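Local structure of IroE protein (Escherichia coli, 2GZS) at residues S14-D19 and P130-G135. The protein hydrolyses the trilactone of enterobactin and its glucosylated derivatives, preferring the iron-free siderophores and usually cutting once to leave linear trimers. Sequence-based numbering, arbitrary orientation.
Sequences SATSFD and PKVEQG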
loop_
_atom_site.group_PDB
_atom_site.type_symbol
_atom_site.label_atom_id
_atom_site.label_comp_id
_atom_site.label_asym_id
_atom_site.label_seq_id
_atom_site.Cartn_x
_atom_site.Cartn_y
_atom_site.Cartn_z
ATOM N N SER A 14 -0.982 10.801 15.148
ATOM C CA SER A 14 -1.449 12.144 14.832
ATOM C C SER A 14 -2.214 12.090 13.521
ATOM O O SER A 14 -2.111 11.062 12.813
ATOM C CB SER A 14 -0.265 13.115 14.842
ATOM O OG SER A 14 0.725 12.668 13.971
ATOM N N ALA A 15 -3.018 13.090 13.199
ATOM C CA ALA A 15 -3.779 13.058 11.935
ATOM C C ALA A 15 -3.539 14.375 11.198
ATOM O O ALA A 15 -3.398 15.403 11.853
ATOM C CB ALA A 15 -5.268 12.829 12.127
ATOM N N THR A 16 -3.418 14.357 9.875
ATOM C CA THR A 16 -3.216 15.560 9.069
ATOM C C THR A 16 -4.180 15.467 7.875
ATOM O O THR A 16 -4.740 14.419 7.554
ATOM C CB THR A 16 -1.803 15.728 8.542
ATOM O OG1 THR A 16 -1.369 14.686 7.676
ATOM C CG2 THR A 16 -0.845 15.567 9.734
ATOM N N SER A 17 -4.422 16.621 7.252
ATOM C CA SER A 17 -5.425 16.630 6.164
ATOM C C SER A 17 -4.724 17.229 4.943
ATOM O O SER A 17 -3.786 18.019 5.070
ATOM C CB SER A 17 -6.662 17.417 6.577
ATOM O OG SER A 17 -6.272 18.656 7.143
ATOM N N PHE A 18 -5.190 16.742 3.761
ATOM C CA PHE A 18 -4.655 17.278 2.513
ATOM C C PHE A 18 -5.816 17.338 1.512
ATOM O O PHE A 18 -6.795 16.672 1.756
ATOM C CB PHE A 18 -3.550 16.454 1.881
ATOM C CG PHE A 18 -2.309 16.221 2.720
ATOM C CD1 PHE A 18 -1.168 16.942 2.468
ATOM C CD2 PHE A 18 -2.318 15.300 3.776
ATOM C CE1 PHE A 18 -0.084 16.739 3.313
ATOM C CE2 PHE A 18 -1.210 15.098 4.601
ATOM C CZ PHE A 18 -0.070 15.818 4.349
ATOM N N ASP A 19 -5.690 18.100 0.431
ATOM C CA ASP A 19 -6.721 18.166 -0.599
ATOM C C ASP A 19 -6.083 17.761 -1.909
ATOM O O ASP A 19 -4.879 18.043 -2.139
ATOM C CB ASP A 19 -7.222 19.608 -0.820
ATOM C CG ASP A 19 -7.993 20.094 0.391
ATOM O OD1 ASP A 19 -8.664 19.267 1.039
ATOM O OD2 ASP A 19 -7.919 21.308 0.704
ATOM N N PRO A 130 6.641 13.715 2.444
ATOM C CA PRO A 130 7.636 14.638 3.016
ATOM C C PRO A 130 7.127 15.312 4.273
ATOM O O PRO A 130 7.956 15.671 5.136
ATOM C CB PRO A 130 7.877 15.684 1.923
ATOM C CG PRO A 130 7.549 14.940 0.653
ATOM C CD PRO A 130 6.363 14.081 1.042
ATOM N N LYS A 131 5.839 15.532 4.353
ATOM C CA LYS A 131 5.298 16.178 5.535
ATOM C C LYS A 131 5.275 15.175 6.675
ATOM O O LYS A 131 5.739 15.512 7.781
ATOM C CB LYS A 131 3.903 16.726 5.195
ATOM C CG LYS A 131 3.121 17.287 6.376
ATOM C CD LYS A 131 4.038 18.185 7.177
ATOM C CE LYS A 131 4.285 19.555 6.588
ATOM N NZ LYS A 131 5.289 20.359 7.353
ATOM N N VAL A 132 4.722 13.964 6.482
ATOM C CA VAL A 132 4.552 13.118 7.667
ATOM C C VAL A 132 5.913 12.547 8.119
ATOM O O VAL A 132 5.977 12.178 9.321
ATOM C CB VAL A 132 3.509 12.007 7.423
ATOM C CG1 VAL A 132 2.163 12.584 6.972
ATOM C CG2 VAL A 132 4.051 11.032 6.404
ATOM N N GLU A 133 6.954 12.492 7.303
ATOM C CA GLU A 133 8.257 12.018 7.739
ATOM C C GLU A 133 9.095 13.094 8.446
ATOM O O GLU A 133 10.137 12.735 9.033
ATOM C CB GLU A 133 9.024 11.505 6.490
ATOM C CG GLU A 133 8.398 10.163 6.058
ATOM C CD GLU A 133 9.201 9.479 4.976
ATOM O OE1 GLU A 133 10.421 9.705 4.710
ATOM O OE2 GLU A 133 8.612 8.606 4.239
ATOM N N GLN A 134 8.667 14.369 8.379
ATOM C CA GLN A 134 9.441 15.406 9.066
ATOM C C GLN A 134 9.477 15.112 10.543
ATOM O O GLN A 134 8.559 14.749 11.248
ATOM C CB GLN A 134 8.792 16.775 8.779
ATOM C CG GLN A 134 8.993 17.236 7.351
ATOM C CD GLN A 134 8.202 18.514 7.105
ATOM O OE1 GLN A 134 7.762 19.149 8.056
ATOM N NE2 GLN A 134 8.042 18.858 5.837
ATOM N N GLY A 135 10.682 15.289 11.091
ATOM C CA GLY A 135 10.745 15.073 12.536
ATOM C C GLY A 135 10.862 13.614 12.939
ATOM O O GLY A 135 10.880 13.313 14.162
#
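Lys131 meets the ring of Phe18 with the first part of its side chain and then turns off. Its CB lies 4.2 Å from Phe18 CZ, and CG comes slightly nearer, 4.1 Å from the same carbon. CG sits close to the ring plane, so the methylene abuts the edge of the phenyl group rather than a face. Successive bends about the CB-CG and CG-CD bonds steer CD and CE away from the ring, and NZ ends 2.8 Å from Gln134 OE1 in a hydrogen bond within 130-135. The ammonium nitrogen stands 31° off the plane of that amide carbonyl, with a C=O...N angle of 110°, while Gln134 N bonds back to Lys131 O. The two segments join the outermost strand 11-19 of the mixed alpha/beta-hydrolase sheet to the C-terminal end of helix 117-132, away from the active site; no hydrogen bond crosses between them, and they bury 116 Å² in total. Thr16 and Phe18, two residues apart on the strand, both direct CB toward the helix end, and both also touch Val29 of strand 26-34. Beside the ring, Thr16 OG1 approaches Val132 CG1 at 4.2 Å, a van der Waals contact of a hydroxyl with a methyl. CG1, anti to the carbonyl carbon of Val132, is the branch that meets the threonine, and the valine side chain also packs on Thr31 and Tyr47.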